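Alpha-L-rhamnosidase (Aspergillus terreus, PDB 6GSZ) probably hydrolyses terminal non-reducing alpha-L-rhamnose residues of alpha-L-rhamnosides and binds calcium. Local coordinates at residues R39-E44 with S57-S62; R81-G86 with T93-A98; A375-T380 with T394-R399. One frame throughout, in Å; residues are numbered along the deposited sequence. Where two conformers were deposited one is given.

Interaction 1 of 3, residues R39-E44 with S57-S62. With CA (calcium ion), chain I.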
# COMPACT_ATOMS: atom_id res chain seq x y z
N ARG A 39 33.78 1.91 4.14
CA ARG A 39 34.69 0.83 3.87
C ARG A 39 34.46 -0.40 4.76
O ARG A 39 34.86 -1.50 4.36
CB ARG A 39 36.15 1.28 3.95
CG ARG A 39 36.60 1.71 5.33
CD ARG A 39 38.11 1.98 5.35
NE ARG A 39 38.87 0.91 4.70
CZ ARG A 39 39.46 0.98 3.49
NH1 ARG A 39 39.48 2.10 2.77
NH2 ARG A 39 40.05 -0.11 3.02
N ALA A 40 33.82 -0.23 5.92
CA ALA A 40 33.66 -1.35 6.84
C ALA A 40 32.53 -1.02 7.80
O ALA A 40 32.12 0.12 7.92
CB ALA A 40 34.93 -1.62 7.62
N TYR A 41 32.04 -2.06 8.47
CA TYR A 41 31.04 -1.89 9.52
C TYR A 41 31.32 -2.90 10.62
O TYR A 41 31.97 -3.92 10.44
CB TYR A 41 29.62 -2.03 8.97
CG TYR A 41 29.27 -3.36 8.37
CD1 TYR A 41 28.87 -4.42 9.17
CD2 TYR A 41 29.21 -3.54 6.99
CE1 TYR A 41 28.49 -5.63 8.62
CE2 TYR A 41 28.81 -4.73 6.44
CZ TYR A 41 28.38 -5.78 7.25
OH TYR A 41 27.99 -6.97 6.67
N GLU A 42 30.73 -2.59 11.78
CA GLU A 42 30.68 -3.49 12.93
C GLU A 42 29.22 -3.61 13.36
O GLU A 42 28.52 -2.62 13.49
CB GLU A 42 31.57 -2.98 14.08
CG GLU A 42 33.04 -3.21 13.80
CD GLU A 42 33.97 -2.74 14.89
OE1 GLU A 42 33.49 -2.07 15.81
OE2 GLU A 42 35.19 -2.98 14.75
N ILE A 43 28.81 -4.86 13.58
CA ILE A 43 27.49 -5.17 14.15
C ILE A 43 27.73 -5.83 15.51
O ILE A 43 28.39 -6.86 15.59
CB ILE A 43 26.65 -6.08 13.24
CG1 ILE A 43 26.45 -5.48 11.86
CG2 ILE A 43 25.32 -6.37 13.93
CD1 ILE A 43 25.71 -6.36 10.85
N GLU A 44 27.17 -5.22 16.55
CA GLU A 44 27.17 -5.74 17.93
C GLU A 44 25.86 -6.49 18.14
O GLU A 44 24.78 -5.93 17.95
CB GLU A 44 27.30 -4.59 18.92
CG GLU A 44 27.37 -5.02 20.38
CD GLU A 44 27.19 -3.82 21.29
OE1 GLU A 44 28.20 -3.35 21.86
OE2 GLU A 44 26.06 -3.29 21.33
N SER A 57 33.01 -6.41 9.29
CA SER A 57 33.05 -6.72 7.86
C SER A 57 33.76 -5.59 7.14
O SER A 57 33.39 -4.45 7.31
CB SER A 57 31.66 -6.84 7.29
OG SER A 57 30.98 -7.98 7.78
N GLU A 58 34.71 -5.96 6.28
CA GLU A 58 35.22 -5.08 5.22
C GLU A 58 34.20 -5.14 4.09
O GLU A 58 34.01 -6.21 3.51
CB GLU A 58 36.58 -5.57 4.75
CG GLU A 58 37.31 -4.60 3.89
CD GLU A 58 37.86 -3.36 4.57
OE1 GLU A 58 37.89 -3.31 5.86
OE2 GLU A 58 38.32 -2.45 3.79
N SER A 59 33.45 -4.05 3.95
CA SER A 59 32.32 -4.00 3.03
C SER A 59 31.84 -2.56 2.91
O SER A 59 31.72 -1.88 3.93
CB SER A 59 31.18 -4.84 3.56
OG SER A 59 30.03 -4.71 2.73
N SER A 60 31.48 -2.17 1.68
CA SER A 60 30.81 -0.89 1.49
C SER A 60 29.29 -1.02 1.62
O SER A 60 28.63 -0.03 1.53
CB SER A 60 31.14 -0.30 0.17
OG SER A 60 30.47 -1.01 -0.87
N ASP A 61 28.77 -2.23 1.81
CA ASP A 61 27.30 -2.41 1.79
C ASP A 61 26.67 -2.00 3.13
O ASP A 61 27.15 -2.40 4.20
CB ASP A 61 26.97 -3.86 1.49
CG ASP A 61 25.57 -4.13 0.96
OD1 ASP A 61 24.81 -3.20 0.71
OD2 ASP A 61 25.27 -5.28 0.74
N SER A 62 25.65 -1.15 3.03
CA SER A 62 24.88 -0.73 4.21
C SER A 62 23.40 -1.15 4.12
O SER A 62 22.61 -0.77 5.00
CB SER A 62 25.01 0.80 4.38
OG SER A 62 24.65 1.48 3.19
CA CA I . 23.13 -4.71 -0.27
O HOH W 1 36.00 -2.04 2.04
O HOH W 2 38.80 -1.22 7.31
O HOH W 3 29.70 -8.41 4.99
O HOH W 4 22.80 -7.09 0.14
O HOH W 5 20.89 -4.95 -1.24
O HOH W 6 22.89 -2.67 -1.52
O HOH W 7 24.18 -5.32 -2.35
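Tyr-41 lays one ring face under Ser-57. Ser-57 CB stands 3.7 Å from the Tyr-41 ring centroid, in a CH-pi contact. Tyr-41 CG sits between its backbone N and carbonyl carbon (chi1 62°). This swings the ring over Ser-57 and toward the loop after it, where Tyr-41 CE2 meets Ser-59 CB at 3.7 Å. Water 3 lies between the Tyr-41 and Ser-57 hydroxyls. Trp-27 meets the tyrosine ring edge-to-face. The backbones form the antiparallel hairpin of strands 38-46 and 53-58 in the N-terminal immunoglobulin-like domain. Tyr-41 and Ser-57 are a hydrogen-bonded pair: Ser-57 N gives to Tyr-41 O at 2.9 Å, and Tyr-41 N to Ser-57 O. A classic beta bulge sets Arg-39 and Ala-40 opposite the single residue Phe-85 of strand 78-86. At the exposed edge Arg-39 NH2 makes a salt bridge to Glu-58 OE2 (3.0 Å), its hydrogen bond weak. Past the strand, Ser-59 N reaches Arg-39 O at 2.9 Å. Water 1 bridges that oxygen and Glu-58 OE2. Ser-59 OG accepts from Asp-61 N at 2.9 Å, an ST turn. Asp-61 then grips calcium through OD1 at 2.5 Å and OD2 at 2.4 Å; four waters and Val-63 O complete its shell.

Interaction 2 of 3, residues R81-G86 with T93-A98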
# COMPACT_ATOMS: atom_id res chain seq x y z
N ARG A 81 23.45 -3.19 17.74
CA ARG A 81 23.91 -1.86 17.36
C ARG A 81 24.86 -2.02 16.17
O ARG A 81 25.44 -3.08 16.01
CB ARG A 81 24.62 -1.15 18.51
CG ARG A 81 23.77 -0.92 19.75
CD ARG A 81 24.48 0.01 20.73
NE ARG A 81 25.68 -0.59 21.26
CZ ARG A 81 26.66 0.11 21.87
NH1 ARG A 81 26.54 1.43 22.02
NH2 ARG A 81 27.76 -0.50 22.28
N VAL A 82 24.98 -0.95 15.38
CA VAL A 82 25.87 -0.92 14.23
C VAL A 82 26.71 0.34 14.30
O VAL A 82 26.24 1.39 14.71
CB VAL A 82 25.07 -0.97 12.92
CG1 VAL A 82 25.98 -0.93 11.70
CG2 VAL A 82 24.14 -2.18 12.90
N ARG A 83 27.93 0.26 13.77
CA ARG A 83 28.69 1.47 13.45
C ARG A 83 29.42 1.23 12.13
O ARG A 83 29.72 0.13 11.78
CB ARG A 83 29.63 1.91 14.58
CG ARG A 83 30.70 0.91 14.93
CD ARG A 83 31.59 1.49 16.03
NE ARG A 83 32.64 0.56 16.37
CZ ARG A 83 33.67 0.85 17.16
NH1 ARG A 83 33.77 2.05 17.71
NH2 ARG A 83 34.58 -0.08 17.38
N SER A 84 29.64 2.33 11.45
CA SER A 84 30.12 2.34 10.09
C SER A 84 31.40 3.20 10.02
O SER A 84 31.49 4.25 10.63
CB SER A 84 29.03 2.85 9.19
OG SER A 84 29.49 2.98 7.87
N PHE A 85 32.38 2.71 9.24
CA PHE A 85 33.69 3.31 9.05
C PHE A 85 33.85 3.84 7.62
O PHE A 85 33.63 3.12 6.66
CB PHE A 85 34.75 2.26 9.36
CG PHE A 85 34.69 1.70 10.76
CD1 PHE A 85 33.85 0.62 11.05
CD2 PHE A 85 35.42 2.27 11.79
CE1 PHE A 85 33.79 0.10 12.33
CE2 PHE A 85 35.33 1.76 13.07
CZ PHE A 85 34.53 0.68 13.34
N GLY A 86 34.33 5.09 7.52
CA GLY A 86 34.48 5.75 6.21
C GLY A 86 35.74 5.33 5.48
O GLY A 86 36.74 4.96 6.08
N THR A 93 30.96 6.65 12.05
CA THR A 93 29.79 6.91 12.87
C THR A 93 30.03 6.48 14.31
O THR A 93 30.77 5.53 14.59
CB THR A 93 28.53 6.20 12.35
OG1 THR A 93 28.59 4.81 12.68
CG2 THR A 93 28.33 6.41 10.85
N PRO A 94 29.36 7.15 15.27
CA PRO A 94 29.15 6.53 16.57
C PRO A 94 28.34 5.23 16.42
O PRO A 94 27.72 4.98 15.38
CB PRO A 94 28.32 7.57 17.35
CG PRO A 94 28.45 8.86 16.58
CD PRO A 94 28.69 8.45 15.14
N TRP A 95 28.31 4.43 17.48
CA TRP A 95 27.35 3.33 17.54
C TRP A 95 25.94 3.88 17.41
O TRP A 95 25.60 4.92 18.00
CB TRP A 95 27.47 2.57 18.85
CG TRP A 95 28.67 1.69 18.96
CD1 TRP A 95 29.76 1.88 19.76
CD2 TRP A 95 28.86 0.41 18.35
NE1 TRP A 95 30.62 0.83 19.64
CE2 TRP A 95 30.10 -0.09 18.78
CE3 TRP A 95 28.12 -0.36 17.44
CZ2 TRP A 95 30.60 -1.32 18.34
CZ3 TRP A 95 28.61 -1.56 17.02
CH2 TRP A 95 29.83 -2.05 17.46
N SER A 96 25.14 3.16 16.64
CA SER A 96 23.74 3.44 16.51
C SER A 96 23.02 3.27 17.85
O SER A 96 23.51 2.62 18.76
CB SER A 96 23.11 2.49 15.50
OG SER A 96 23.06 1.19 16.00
N ASP A 97 21.82 3.85 17.93
CA ASP A 97 20.90 3.47 18.99
C ASP A 97 20.60 1.99 18.84
O ASP A 97 20.55 1.48 17.73
CB ASP A 97 19.62 4.29 18.94
CG ASP A 97 19.82 5.76 19.20
OD1 ASP A 97 20.84 6.12 19.84
OD2 ASP A 97 18.96 6.54 18.73
N ALA A 98 20.44 1.30 19.97
CA ALA A 98 20.16 -0.10 19.99
C ALA A 98 18.72 -0.37 19.51
O ALA A 98 17.78 0.40 19.76
CB ALA A 98 20.36 -0.65 21.40
O HOH W 8 24.21 3.30 21.39
O HOH W 9 32.70 4.87 16.39
O HOH W 10 32.61 3.68 13.58
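Trp-95 is sandwiched between two arginines of strand 78-86. On one face the guanidinium of Arg-81 lies flat, its plane 19° from the ring. Arg-81 CZ is 4.1 Å from the centroid of the five-membered ring of Trp-95, a cation-pi contact. The opposite face is covered by Arg-83. The straight Arg-83 side chain runs along the indole: Arg-83 CG lies 3.7 Å over the centroid of the Trp-95 six-membered ring, and the guanidinium follows nearly parallel to the indole.

Beneath this stack the packing is tight and regular. Ser-96 N gives to Val-82 O at 2.8 Å, while Ser-96 OG accepts a hydrogen bond from Val-82 N at 2.9 Å. Thr-93 repeats the pattern at Ser-84: Thr-93 N gives to Ser-84 O at 2.8 Å, and Thr-93 OG1 accepts from Ser-84 N at 3.0 Å. The hydroxyls of Thr-93 (chi1 76°) and Ser-96 (chi1 70°) sit between backbone N and carbonyl carbon, which turns them to the strand. Thr-93 OG1 also gives to Pro-94 O and Ser-96 OG to Asp-97 O. The segment 93-98 is extended, with polyproline II-like angles. Its Trp-Ser and stacked arginines resemble the second half of the WSXWS box of cytokine receptors, with one tryptophan in place of two.

The outer side is looser. Pro-94 and Asp-97 point away from the strand and are exposed. Water 8 links Arg-81 NH1 to Ser-96 O, and water 9 links Arg-83 NH1 to Thr-93 O.

Each arginine also has a carboxylate partner beyond this contact, on strand 38-46: Glu-44 for Arg-81 and Glu-42 for Arg-83. These glutamates probably hold the guanidinium groups in place against the indole and offset their charge, while the hydroxyls stand in for backbone carbonyls along the strand.

Interaction 3 of 3, residues A375-T380 with T394-R399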
# COMPACT_ATOMS: atom_id res chain seq x y z
N ALA A 375 -22.20 1.67 4.11
CA ALA A 375 -21.25 2.60 4.78
C ALA A 375 -21.97 3.41 5.86
O ALA A 375 -21.82 4.63 5.93
CB ALA A 375 -20.54 3.51 3.77
N THR A 376 -22.79 2.70 6.66
CA THR A 376 -23.66 3.30 7.66
C THR A 376 -23.42 2.63 9.01
O THR A 376 -23.54 1.40 9.12
CB THR A 376 -25.12 3.19 7.23
OG1 THR A 376 -25.31 3.93 6.02
CG2 THR A 376 -26.09 3.70 8.27
N ASP A 377 -23.10 3.46 10.01
CA ASP A 377 -22.93 2.99 11.36
C ASP A 377 -24.10 3.48 12.22
O ASP A 377 -24.60 4.58 12.01
CB ASP A 377 -21.60 3.44 11.94
CG ASP A 377 -20.41 2.96 11.14
OD1 ASP A 377 -20.49 1.85 10.50
OD2 ASP A 377 -19.40 3.70 11.16
N HIS A 378 -24.51 2.64 13.17
CA HIS A 378 -25.55 2.98 14.14
C HIS A 378 -24.97 2.81 15.53
O HIS A 378 -24.42 1.74 15.82
CB HIS A 378 -26.77 2.07 14.00
CG HIS A 378 -27.57 2.26 12.76
ND1 HIS A 378 -27.25 1.67 11.57
CD2 HIS A 378 -28.71 2.95 12.54
CE1 HIS A 378 -28.17 1.96 10.66
NE2 HIS A 378 -29.08 2.76 11.23
N PHE A 379 -25.17 3.82 16.38
CA PHE A 379 -24.72 3.74 17.75
C PHE A 379 -25.90 4.02 18.66
O PHE A 379 -26.46 5.11 18.61
CB PHE A 379 -23.59 4.75 18.02
CG PHE A 379 -23.09 4.77 19.43
CD1 PHE A 379 -22.13 3.86 19.86
CD2 PHE A 379 -23.63 5.65 20.35
CE1 PHE A 379 -21.69 3.85 21.17
CE2 PHE A 379 -23.18 5.66 21.65
CZ PHE A 379 -22.23 4.75 22.07
N THR A 380 -26.26 3.03 19.47
CA THR A 380 -27.35 3.22 20.44
C THR A 380 -26.75 3.59 21.80
O THR A 380 -25.90 2.85 22.38
CB THR A 380 -28.28 2.02 20.54
OG1 THR A 380 -28.83 1.78 19.25
CG2 THR A 380 -29.37 2.23 21.58
N THR A 394 -15.15 -2.41 10.64
CA THR A 394 -15.58 -1.82 9.37
C THR A 394 -14.59 -0.71 9.01
O THR A 394 -13.82 -0.26 9.84
CB THR A 394 -17.02 -1.28 9.46
OG1 THR A 394 -17.48 -0.89 8.16
CG2 THR A 394 -17.12 -0.07 10.35
N TYR A 395 -14.71 -0.19 7.78
CA TYR A 395 -14.06 1.07 7.47
C TYR A 395 -14.82 1.72 6.33
O TYR A 395 -15.54 1.02 5.61
CB TYR A 395 -12.56 0.90 7.15
CG TYR A 395 -12.17 0.27 5.83
CD1 TYR A 395 -12.12 -1.09 5.58
CD2 TYR A 395 -11.72 1.10 4.82
CE1 TYR A 395 -11.59 -1.59 4.40
CE2 TYR A 395 -11.24 0.61 3.62
CZ TYR A 395 -11.14 -0.74 3.41
OH TYR A 395 -10.58 -1.26 2.27
N HIS A 396 -14.63 3.03 6.16
CA HIS A 396 -15.35 3.78 5.15
C HIS A 396 -14.40 4.74 4.42
O HIS A 396 -13.42 5.18 5.00
CB HIS A 396 -16.49 4.58 5.79
CG HIS A 396 -17.25 3.90 6.86
ND1 HIS A 396 -17.96 2.73 6.67
CD2 HIS A 396 -17.36 4.24 8.15
CE1 HIS A 396 -18.55 2.43 7.84
NE2 HIS A 396 -18.22 3.34 8.75
N GLY A 397 -14.80 5.10 3.22
CA GLY A 397 -14.10 6.12 2.44
C GLY A 397 -15.05 7.30 2.28
O GLY A 397 -16.12 7.13 1.74
N PHE A 398 -14.70 8.48 2.82
CA PHE A 398 -15.67 9.56 2.92
C PHE A 398 -15.02 10.92 3.20
O PHE A 398 -13.96 11.00 3.81
CB PHE A 398 -16.65 9.25 4.06
CG PHE A 398 -16.06 9.26 5.45
CD1 PHE A 398 -15.34 8.17 5.92
CD2 PHE A 398 -16.21 10.33 6.32
CE1 PHE A 398 -14.77 8.17 7.17
CE2 PHE A 398 -15.67 10.32 7.60
CZ PHE A 398 -14.95 9.22 8.04
N ARG A 399 -15.75 11.98 2.81
CA ARG A 399 -15.51 13.34 3.26
C ARG A 399 -16.70 13.88 4.10
O ARG A 399 -16.51 14.69 4.99
CB ARG A 399 -15.26 14.25 2.05
CG ARG A 399 -15.20 15.73 2.40
CD ARG A 399 -14.69 16.61 1.27
NE ARG A 399 -14.86 17.99 1.67
CZ ARG A 399 -14.34 19.04 1.02
NH1 ARG A 399 -13.63 18.82 -0.08
NH2 ARG A 399 -14.54 20.27 1.49
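A buried histidine-carboxylate hydrogen bond joins His-396 to Asp-377 within the concanavalin-like domain. His-396 NE2 donates a hydrogen bond to Asp-377 OD2 at 2.7 Å, in a fairly straight line (164°). The oxygen lies at the ring edge, near the plane of the imidazole. The nitrogen comes from the syn side of that oxygen but 30° out of the carboxylate plane. Asp-377 CG is anti to the carbonyl carbon (chi1 -59°), which directs the group at the histidine.

Asp-377 OD1 is also held, by the backbone N of Glu-267. Two N-H groups thus fix the carboxylate and would offset its charge in a buried setting. They may also favour a negatively charged aspartate. Beside it, Thr-394 CG2 packs on Asp-377 OD1 at 3.9 Å. Ala-375 packs beside the ring, its CA 3.8 Å from His-396 ND1.

His-356 of strand 351-361 stacks on the His-396 ring and bonds through its ND1 to Ala-375 O. Strand 376-380 runs between strands 351-361 and 266-270, and pairs with both. Strand 396-398 instead pairs with 335-337, and at Arg-399 the chain turns a corner toward strand 400-404. The side-chain bond therefore reaches from one sheet to another.

How the interactions relate
From the N terminus, interaction 1 closes first, joining strands 38-46 and 53-58 as a hairpin. Interaction 2 closes next, folding the loop before strand 99-103 back on strand 78-86. Interaction 3 closes the loop holding strand 387-389, between strands 376-380 and 396-398. The three follow in series; none nests or crosses. Interactions 1 and 2 share the sheet of the immunoglobulin-like domain, where strands 38-46 and 78-86 are neighbours, and their centres are about 10 Å apart. Salt bridges join them directly. Interaction 3 ties two sheets of the concanavalin-like domain on the opposite side of the chain's centre, with nearest atoms about 33 Å from either.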